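Local coordinates for protein DNA primase (Helicobacter pylori, PDB 4EHS) that synthesises the short RNA primers that DNA polymerase extends during replication and stimulates the DnaB helicase, which its C-terminal domain, the part described here, binds, at residues Leu33-Ile38 and Leu84-Leu89; Gly53-Gly58 and Gln65-Leu70; Arg110-Ile115 and Lys130-Ala135. All blocks are in the same frame, centred on the assembly; numbering follows the deposited sequence.

Interaction 1 of 3, residues Leu33-Ile38 and Leu84-Leu89; sequences LEKLVI and LLDANL
K35 and L36 of helix 30-43 meet L89 and D86 of the turn that leaves helix 78-85, within the helicase-binding domain of the primase. D86 is the first residue past that helix to abandon helical backbone angles, and the chain then swings round until L89 faces helix 30-43, the closest backbone pair being the CA atoms of L36 and L89 at 5.9 Å. The K35 side chain can be followed outward. Its CB rests on the methyls of L89, with CD2 at 3.9 Å and CD1 slightly farther, at 4.2 Å. The first torsion puts CG opposite the carbonyl carbon (chi1 -78°), and the side chain crosses that of D86 at about a right angle, with CD 4.1 Å from OD2 of D86. Beyond CD, the bend at chi3 redirects only CE and NZ. At the tip, NZ stands 4.5 Å from the same OD2, too far for a salt bridge; the attraction between the opposite charges is therefore probably modest, and a second carboxylate, that of E31, makes a long and weak ion pair with this amine. The rest of the contact is apolar. L89 is buried, and besides K35 it packs on F32, R39 and L83, while L36 brings CD1 to 4.4 Å from CB of L89. No hydrogen bond joins the two segments themselves, but R39 of helix 30-43 donates from NH1 to the backbone O of D86, tying the turn to the helix beside this contact. The carboxylate of D86 also shapes its own turn: OD1 accepts from the backbone N of N88 at 3.1 Å, an Asx turn in which the nearly straight bond (161°) arrives on the anti side, 32° out of the carboxylate plane.

Interaction 2 of 3, residues Gly53-Gly58 and Gln65-Leu70; sequences GYIHSG and QEFDAL
The loop joining helices 45-51 and 64-71 folds back on the second of them, bringing I55, H56 and S57 against F67 and D68 inside the helicase-binding domain. The nearest CA atoms are those of S57 and F67, 6.4 Å apart. F67 sets its CG opposite the backbone N (chi1 -176°), which sends the ring out from the helix and across the loop. One ring position, CE2 of F67, approaches the backbone N of S57 at 3.7 Å. The same F67 CE2 lies 4.0 Å from the backbone C of H56. Another, CE1, meets the end of I55, whose CD1 lies 4.1 Å away; all three partners come to the ring at a slant. I55 pays for its placement with CG1 wedged between its own N and carbonyl carbon (chi1 58°), and its side chain also packs on F60, L100 and I104. F67 in turn stacks with F60 and touches I38 and L41 of helix 30-43, which places the ring in the hydrophobic interior shared by several helices. A bound beta-mercaptoethanol, probably from the crystallisation liquor, lies about 4 Å from its side chain. Next to this apolar patch sits a polar one. OG of S57 donates to OD1 of D68 at 2.9 Å, while NZ of K64 is hydrogen-bonded to the same hydroxyl. K64 also forms a long, weak ion pair with OD2 of D68. The hydroxyl thus serves two partners, which would limit rotation about the S57 CA-CB bond. It is closer to OD1 of D68 than to OD2, which stands 3.5 Å from OG, and its bond reaches OD1 on the syn side, 29° out of the carboxylate plane.

Interaction 3 of 3, residues Arg110-Ile115 and Lys130-Ala135; sequences RQLKEI and KKARQA
The guanidinium of R133 has L112 over one of its faces: CD2 of the leucine lies 3.9 Å above the plane, displaced from the centre toward the rim. On this side NH1 has both leucine methyls close by, with CD1 of L112 at 4.0 Å. This is van der Waals packing of a methyl on a flat cation, and no hydrogen bond crosses the contact. Farther back along the arginine, CG makes the tightest approach of the pair, 3.7 Å from CD2 of L112, so the leucine lies against both the aliphatic stem and the flat head. The first torsion of R133 (chi1 -75°, CG opposite the carbonyl carbon) sets the CG contact, whereas the bend at chi3 (-137°) bears only on where the guanidinium lies; the two side chains cross at about a right angle. CD2 has a third neighbour in CB of A132, 4.0 Å away. CB of Q111 reaches that same alanine methyl at 4.2 Å, but the glutamine chain then bends at chi2 and carries its amide away from the other helix. The small A132 is buried against F108 as well, and L112 goes on to L129 and I136, so these residues continue the interface in both directions. Just outside this seam, K130 forms a salt bridge with D49 of the second subunit. The axes of 110-115 and 130-135 approach to 9.3 Å with their directions 163° apart: an antiparallel helical hairpin made by helices 96-117 and 122-140, consistent with the hairpin that ends the helicase-binding domain in other DnaG primases.

In the fold
All three contacts are partly buried and lie in one domain; only interaction 3 joins two helices along both segments. Interaction 2 lies nearest the chain centre (about 8 Å, centre to centre), while interactions 1 and 3 lie farther out, at about 13 and 15 Å. Interactions 1 and 2 are neighbours and share helix 30-43 as a packing surface: I38 touches F67, E66 and L70 through its CD1 and CG2 atoms. Each sets an apolar patch beside a charged or polar one, but only interaction 2 has a hydrogen bond between its segments. Interaction 3, across the chain's centre from interaction 1, relies on aliphatic and guanidinium-face packing, with exposed R133 at its margin.

Interaction 1 of 3, residues Leu33-Ile38 and Leu84-Leu89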
loop_
_atom_site.group_PDB
_atom_site.type_symbol
_atom_site.label_atom_id
_atom_site.label_comp_id
_atom_site.label_asym_id
_atom_site.label_seq_id
_atom_site.Cartn_x
_atom_site.Cartn_y
_atom_site.Cartn_z
ATOM N N LEU A 33 -13.814 -15.292 6.465
ATOM C CA LEU A 33 -13.741 -13.876 6.057
ATOM C C LEU A 33 -13.018 -13.704 4.712
ATOM O O LEU A 33 -13.458 -12.867 3.893
ATOM C CB LEU A 33 -12.955 -13.067 7.103
ATOM C CG LEU A 33 -12.856 -11.573 6.885
ATOM C CD1 LEU A 33 -14.263 -10.953 6.782
ATOM C CD2 LEU A 33 -12.092 -10.931 8.064
ATOM N N GLU A 34 -11.951 -14.445 4.457
ATOM C CA GLU A 34 -11.255 -14.321 3.151
ATOM C C GLU A 34 -12.173 -14.765 2.000
ATOM O O GLU A 34 -12.233 -14.136 0.912
ATOM C CB GLU A 34 -10.002 -15.193 3.150
ATOM C CG GLU A 34 -8.932 -14.603 4.102
ATOM C CD GLU A 34 -7.588 -15.276 3.975
ATOM O OE1 GLU A 34 -7.399 -16.071 3.038
ATOM O OE2 GLU A 34 -6.714 -14.915 4.836
ATOM N N LYS A 35 -12.904 -15.852 2.264
ATOM C CA LYS A 35 -13.886 -16.324 1.254
ATOM C C LYS A 35 -14.932 -15.289 0.950
ATOM O O LYS A 35 -15.328 -15.107 -0.234
ATOM C CB LYS A 35 -14.592 -17.637 1.753
ATOM C CG LYS A 35 -13.667 -18.825 1.568
ATOM C CD LYS A 35 -14.491 -20.131 1.834
ATOM C CE LYS A 35 -14.471 -20.482 3.269
ATOM N NZ LYS A 35 -14.895 -21.938 3.509
ATOM N N LEU A 36 -15.413 -14.653 2.000
ATOM C CA LEU A 36 -16.499 -13.677 1.914
ATOM C C LEU A 36 -16.051 -12.500 1.091
ATOM O O LEU A 36 -16.762 -12.098 0.181
ATOM C CB LEU A 36 -17.055 -13.315 3.285
ATOM C CG LEU A 36 -18.234 -12.357 3.345
ATOM C CD1 LEU A 36 -19.446 -13.002 2.690
ATOM C CD2 LEU A 36 -18.521 -12.032 4.815
ATOM N N VAL A 37 -14.847 -12.027 1.402
ATOM C CA VAL A 37 -14.303 -10.836 0.742
ATOM C C VAL A 37 -14.162 -11.172 -0.759
ATOM O O VAL A 37 -14.609 -10.383 -1.611
ATOM C CB VAL A 37 -12.982 -10.378 1.427
ATOM C CG1 VAL A 37 -12.273 -9.399 0.506
ATOM C CG2 VAL A 37 -13.275 -9.639 2.746
ATOM N N ILE A 38 -13.601 -12.337 -1.105
ATOM C CA ILE A 38 -13.367 -12.669 -2.486
ATOM C C ILE A 38 -14.703 -12.876 -3.217
ATOM O O ILE A 38 -14.836 -12.586 -4.421
ATOM C CB ILE A 38 -12.446 -13.884 -2.591
ATOM C CG1 ILE A 38 -11.027 -13.458 -2.092
ATOM C CG2 ILE A 38 -12.318 -14.344 -4.063
ATOM C CD1 ILE A 38 -10.109 -14.650 -1.874
ATOM N N LEU A 84 -17.310 -19.266 -6.193
ATOM C CA LEU A 84 -18.377 -18.483 -6.781
ATOM C C LEU A 84 -19.698 -19.237 -6.591
ATOM O O LEU A 84 -20.790 -18.617 -6.558
ATOM C CB LEU A 84 -18.095 -18.256 -8.286
ATOM C CG LEU A 84 -19.042 -17.293 -9.048
ATOM C CD1 LEU A 84 -20.388 -17.933 -9.390
ATOM C CD2 LEU A 84 -19.276 -15.923 -8.403
ATOM N N LEU A 85 -19.562 -20.551 -6.451
ATOM C CA LEU A 85 -20.671 -21.503 -6.327
ATOM C C LEU A 85 -21.081 -21.860 -4.876
ATOM O O LEU A 85 -22.185 -22.298 -4.650
ATOM C CB LEU A 85 -20.288 -22.812 -7.008
ATOM C CG LEU A 85 -20.628 -23.161 -8.472
ATOM C CD1 LEU A 85 -20.112 -22.150 -9.510
ATOM C CD2 LEU A 85 -20.135 -24.579 -8.783
ATOM N N ASP A 86 -20.165 -21.709 -3.923
ATOM C CA ASP A 86 -20.397 -21.902 -2.482
ATOM C C ASP A 86 -21.762 -21.326 -2.036
ATOM O O ASP A 86 -22.041 -20.134 -2.156
ATOM C CB ASP A 86 -19.234 -21.207 -1.715
ATOM C CG ASP A 86 -19.115 -21.627 -0.281
ATOM O OD1 ASP A 86 -20.120 -21.950 0.353
ATOM O OD2 ASP A 86 -18.015 -21.540 0.285
ATOM N N ALA A 87 -22.575 -22.195 -1.437
ATOM C CA ALA A 87 -23.927 -21.780 -1.017
ATOM C C ALA A 87 -24.028 -21.054 0.350
ATOM O O ALA A 87 -25.113 -20.605 0.723
ATOM C CB ALA A 87 -24.858 -23.013 -1.024
ATOM N N ASN A 88 -22.914 -20.924 1.071
ATOM C CA ASN A 88 -22.846 -20.420 2.463
ATOM C C ASN A 88 -22.071 -19.109 2.687
ATOM O O ASN A 88 -21.517 -18.836 3.761
ATOM C CB ASN A 88 -22.330 -21.557 3.357
ATOM C CG ASN A 88 -23.065 -22.857 3.066
ATOM O OD1 ASN A 88 -22.479 -23.869 2.661
ATOM N ND2 ASN A 88 -24.370 -22.791 3.158
ATOM N N LEU A 89 -22.148 -18.216 1.708
ATOM C CA LEU A 89 -21.467 -16.941 1.832
ATOM C C LEU A 89 -22.463 -15.837 1.568
ATOM O O LEU A 89 -22.655 -15.427 0.428
ATOM C CB LEU A 89 -20.309 -16.899 0.837
ATOM C CG LEU A 89 -19.231 -17.956 1.016
ATOM C CD1 LEU A 89 -18.292 -17.961 -0.186
ATOM C CD2 LEU A 89 -18.450 -17.636 2.307
#

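Interaction 2 of 3, residues Gly53-Gly58 and Gln65-Leu70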
loop_
_atom_site.group_PDB
_atom_site.type_symbol
_atom_site.label_atom_id
_atom_site.label_comp_id
_atom_site.label_asym_id
_atom_site.label_seq_id
_atom_site.Cartn_x
_atom_site.Cartn_y
_atom_site.Cartn_z
ATOM N N GLY A 53 -6.760 -1.054 -4.182
ATOM C CA GLY A 53 -6.221 0.141 -3.492
ATOM C C GLY A 53 -5.646 -0.158 -2.112
ATOM O O GLY A 53 -4.836 0.635 -1.593
ATOM N N TYR A 54 -6.036 -1.307 -1.520
ATOM C CA TYR A 54 -5.790 -1.530 -0.048
ATOM C C TYR A 54 -5.179 -2.906 0.231
ATOM O O TYR A 54 -4.434 -3.073 1.211
ATOM C CB TYR A 54 -7.095 -1.395 0.737
ATOM C CG TYR A 54 -7.686 -0.021 0.586
ATOM C CD1 TYR A 54 -7.157 1.075 1.274
ATOM C CD2 TYR A 54 -8.725 0.200 -0.330
ATOM C CE1 TYR A 54 -7.714 2.363 1.103
ATOM C CE2 TYR A 54 -9.253 1.469 -0.534
ATOM C CZ TYR A 54 -8.704 2.542 0.178
ATOM O OH TYR A 54 -9.248 3.790 -0.015
ATOM N N ILE A 55 -5.484 -3.912 -0.590
ATOM C CA ILE A 55 -5.000 -5.221 -0.317
ATOM C C ILE A 55 -4.305 -5.775 -1.545
ATOM O O ILE A 55 -4.532 -5.339 -2.720
ATOM C CB ILE A 55 -6.100 -6.223 0.229
ATOM C CG1 ILE A 55 -7.244 -6.331 -0.801
ATOM C CG2 ILE A 55 -6.652 -5.728 1.559
ATOM C CD1 ILE A 55 -8.183 -7.492 -0.628
ATOM N N HIS A 56 -3.466 -6.733 -1.268
ATOM C CA HIS A 56 -2.854 -7.534 -2.314
ATOM C C HIS A 56 -2.893 -8.987 -1.911
ATOM O O HIS A 56 -3.304 -9.371 -0.777
ATOM C CB HIS A 56 -1.405 -7.037 -2.556
ATOM C CG HIS A 56 -0.554 -7.098 -1.308
ATOM N ND1 HIS A 56 -0.025 -8.246 -0.862
ATOM C CD2 HIS A 56 -0.225 -6.131 -0.373
ATOM C CE1 HIS A 56 0.632 -8.038 0.300
ATOM N NE2 HIS A 56 0.504 -6.751 0.605
ATOM N N SER A 57 -2.422 -9.837 -2.830
ATOM C CA SER A 57 -2.382 -11.249 -2.656
ATOM C C SER A 57 -1.748 -11.736 -1.333
ATOM O O SER A 57 -2.299 -12.631 -0.677
ATOM C CB SER A 57 -1.640 -11.815 -3.879
ATOM O OG SER A 57 -1.443 -13.161 -3.710
ATOM N N GLY A 58 -0.618 -11.140 -0.915
ATOM C CA GLY A 58 0.046 -11.426 0.376
ATOM C C GLY A 58 -0.780 -11.353 1.652
ATOM O O GLY A 58 -0.422 -11.982 2.649
ATOM N N GLN A 65 -4.684 -18.332 -3.629
ATOM C CA GLN A 65 -4.789 -18.808 -5.014
ATOM C C GLN A 65 -6.066 -18.280 -5.669
ATOM O O GLN A 65 -6.014 -17.881 -6.809
ATOM C CB GLN A 65 -4.718 -20.359 -5.125
ATOM C CG GLN A 65 -3.392 -20.844 -4.540
ATOM C CD GLN A 65 -3.135 -22.342 -4.615
ATOM O OE1 GLN A 65 -3.803 -23.097 -5.342
ATOM N NE2 GLN A 65 -2.134 -22.781 -3.862
ATOM N N GLU A 66 -7.181 -18.299 -4.937
ATOM C CA GLU A 66 -8.443 -17.740 -5.430
ATOM C C GLU A 66 -8.293 -16.261 -5.794
ATOM O O GLU A 66 -8.703 -15.846 -6.902
ATOM C CB GLU A 66 -9.570 -17.945 -4.381
ATOM C CG GLU A 66 -9.949 -19.439 -4.287
ATOM C CD GLU A 66 -9.117 -20.253 -3.308
ATOM O OE1 GLU A 66 -8.027 -19.742 -2.897
ATOM O OE2 GLU A 66 -9.538 -21.427 -3.020
ATOM N N PHE A 67 -7.729 -15.471 -4.886
ATOM C CA PHE A 67 -7.541 -14.025 -5.175
ATOM C C PHE A 67 -6.652 -13.845 -6.430
ATOM O O PHE A 67 -6.973 -13.039 -7.355
ATOM C CB PHE A 67 -6.939 -13.285 -3.975
ATOM C CG PHE A 67 -6.817 -11.772 -4.206
ATOM C CD1 PHE A 67 -7.932 -10.933 -3.968
ATOM C CD2 PHE A 67 -5.618 -11.175 -4.663
ATOM C CE1 PHE A 67 -7.863 -9.548 -4.177
ATOM C CE2 PHE A 67 -5.551 -9.794 -4.850
ATOM C CZ PHE A 67 -6.661 -8.967 -4.584
ATOM N N ASP A 68 -5.542 -14.596 -6.467
ATOM C CA ASP A 68 -4.676 -14.515 -7.637
ATOM C C ASP A 68 -5.439 -14.812 -8.930
ATOM O O ASP A 68 -5.253 -14.120 -9.924
ATOM C CB ASP A 68 -3.471 -15.487 -7.467
ATOM C CG ASP A 68 -2.389 -14.907 -6.575
ATOM O OD1 ASP A 68 -2.375 -13.682 -6.357
ATOM O OD2 ASP A 68 -1.590 -15.699 -6.070
ATOM N N ALA A 69 -6.230 -15.878 -8.961
ATOM C CA ALA A 69 -6.929 -16.258 -10.173
ATOM C C ALA A 69 -7.927 -15.189 -10.577
ATOM O O ALA A 69 -8.109 -14.912 -11.771
ATOM C CB ALA A 69 -7.615 -17.612 -10.010
ATOM N N LEU A 70 -8.575 -14.586 -9.586
ATOM C CA LEU A 70 -9.562 -13.542 -9.839
ATOM C C LEU A 70 -8.905 -12.283 -10.394
ATOM O O LEU A 70 -9.546 -11.490 -11.084
ATOM C CB LEU A 70 -10.333 -13.213 -8.560
ATOM C CG LEU A 70 -11.181 -11.940 -8.589
ATOM C CD1 LEU A 70 -12.282 -12.050 -9.631
ATOM C CD2 LEU A 70 -11.765 -11.652 -7.214
#

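Interaction 3 of 3, residues Arg110-Ile115 and Lys130-Ala135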
loop_
_atom_site.group_PDB
_atom_site.type_symbol
_atom_site.label_atom_id
_atom_site.label_comp_id
_atom_site.label_asym_id
_atom_site.label_seq_id
_atom_site.Cartn_x
_atom_site.Cartn_y
_atom_site.Cartn_z
ATOM N N ARG A 110 -2.494 -8.903 13.711
ATOM C CA ARG A 110 -1.410 -9.835 13.604
ATOM C C ARG A 110 -0.023 -9.151 13.560
ATOM O O ARG A 110 0.943 -9.683 14.122
ATOM C CB ARG A 110 -1.536 -10.734 12.374
ATOM C CG ARG A 110 -2.672 -11.758 12.490
ATOM C CD ARG A 110 -2.662 -12.787 11.363
ATOM N NE ARG A 110 -2.556 -12.328 9.983
ATOM C CZ ARG A 110 -3.584 -11.907 9.217
ATOM N NH1 ARG A 110 -4.815 -11.852 9.708
ATOM N NH2 ARG A 110 -3.348 -11.571 7.952
ATOM N N GLN A 111 0.086 -8.040 12.842
ATOM C CA GLN A 111 1.340 -7.306 12.792
ATOM C C GLN A 111 1.809 -6.916 14.183
ATOM O O GLN A 111 2.998 -6.971 14.447
ATOM C CB GLN A 111 1.204 -6.040 11.933
ATOM C CG GLN A 111 1.161 -6.366 10.455
ATOM C CD GLN A 111 2.286 -7.257 10.020
ATOM O OE1 GLN A 111 2.070 -8.380 9.590
ATOM N NE2 GLN A 111 3.500 -6.766 10.129
ATOM N N LEU A 112 0.900 -6.430 15.002
ATOM C CA LEU A 112 1.208 -6.038 16.364
ATOM C C LEU A 112 1.874 -7.203 17.109
ATOM O O LEU A 112 2.823 -6.993 17.841
ATOM C CB LEU A 112 -0.038 -5.563 17.128
ATOM C CG LEU A 112 -0.517 -4.128 17.002
ATOM C CD1 LEU A 112 -1.529 -3.784 18.087
ATOM C CD2 LEU A 112 0.627 -3.127 17.070
ATOM N N LYS A 113 1.401 -8.421 16.907
ATOM C CA LYS A 113 2.104 -9.600 17.511
ATOM C C LYS A 113 3.415 -10.007 16.856
ATOM O O LYS A 113 4.372 -10.420 17.545
ATOM C CB LYS A 113 1.216 -10.850 17.482
ATOM C CG LYS A 113 -0.014 -10.806 18.362
ATOM C CD LYS A 113 -0.603 -12.218 18.413
ATOM C CE LYS A 113 0.298 -13.185 19.189
ATOM N NZ LYS A 113 -0.020 -14.602 18.855
ATOM N N GLU A 114 3.451 -9.948 15.534
ATOM C CA GLU A 114 4.551 -10.494 14.781
ATOM C C GLU A 114 5.798 -9.598 14.727
ATOM O O GLU A 114 6.924 -10.093 14.725
ATOM C CB GLU A 114 4.094 -10.781 13.360
ATOM C CG GLU A 114 3.037 -11.884 13.293
ATOM C CD GLU A 114 2.597 -12.230 11.865
ATOM O OE1 GLU A 114 3.392 -12.018 10.903
ATOM O OE2 GLU A 114 1.449 -12.723 11.696
ATOM N N ILE A 115 5.589 -8.290 14.630
ATOM C CA ILE A 115 6.690 -7.352 14.504
ATOM C C ILE A 115 7.704 -7.502 15.672
ATOM O O ILE A 115 8.932 -7.539 15.420
ATOM C CB ILE A 115 6.208 -5.904 14.401
ATOM C CG1 ILE A 115 5.579 -5.695 13.016
ATOM C CG2 ILE A 115 7.394 -4.966 14.545
ATOM C CD1 ILE A 115 4.713 -4.431 13.013
ATOM N N LYS A 130 4.089 1.476 15.240
ATOM C CA LYS A 130 3.310 2.708 15.302
ATOM C C LYS A 130 2.293 2.773 14.149
ATOM O O LYS A 130 1.130 3.097 14.381
ATOM C CB LYS A 130 4.243 3.915 15.261
ATOM C CG LYS A 130 3.508 5.259 15.480
ATOM C CD LYS A 130 4.550 6.375 15.616
ATOM C CE LYS A 130 3.956 7.567 16.358
ATOM N NZ LYS A 130 3.291 8.477 15.402
ATOM N N LYS A 131 2.745 2.385 12.954
ATOM C CA LYS A 131 1.879 2.332 11.783
ATOM C C LYS A 131 0.741 1.338 11.951
ATOM O O LYS A 131 -0.414 1.653 11.612
ATOM C CB LYS A 131 2.686 1.988 10.556
ATOM C CG LYS A 131 1.837 2.084 9.271
ATOM C CD LYS A 131 1.815 0.762 8.467
ATOM C CE LYS A 131 1.231 0.900 7.034
ATOM N NZ LYS A 131 2.253 0.726 5.964
ATOM N N ALA A 132 1.020 0.162 12.499
ATOM C CA ALA A 132 -0.076 -0.817 12.711
ATOM C C ALA A 132 -1.090 -0.309 13.718
ATOM O O ALA A 132 -2.250 -0.500 13.553
ATOM C CB ALA A 132 0.473 -2.132 13.182
ATOM N N ARG A 133 -0.622 0.308 14.819
ATOM C CA ARG A 133 -1.559 0.878 15.818
ATOM C C ARG A 133 -2.427 1.985 15.248
ATOM O O ARG A 133 -3.647 2.082 15.553
ATOM C CB ARG A 133 -0.801 1.432 17.052
ATOM C CG ARG A 133 -0.281 0.370 17.996
ATOM C CD ARG A 133 0.415 1.043 19.272
ATOM N NE ARG A 133 1.670 0.342 19.585
ATOM C CZ ARG A 133 1.698 -0.838 20.163
ATOM N NH1 ARG A 133 0.521 -1.354 20.515
ATOM N NH2 ARG A 133 2.867 -1.528 20.358
ATOM N N GLN A 134 -1.792 2.832 14.447
ATOM C CA GLN A 134 -2.477 3.918 13.834
ATOM C C GLN A 134 -3.546 3.337 12.907
ATOM O O GLN A 134 -4.711 3.822 12.885
ATOM C CB GLN A 134 -1.543 4.817 13.059
ATOM C CG GLN A 134 -2.313 6.031 12.533
ATOM C CD GLN A 134 -1.515 6.907 11.588
ATOM O OE1 GLN A 134 -0.594 6.439 10.919
ATOM N NE2 GLN A 134 -1.855 8.193 11.544
ATOM N N ALA A 135 -3.138 2.349 12.124
ATOM C CA ALA A 135 -4.107 1.736 11.151
ATOM C C ALA A 135 -5.332 1.148 11.860
ATOM O O ALA A 135 -6.504 1.331 11.443
ATOM C CB ALA A 135 -3.374 0.660 10.310
#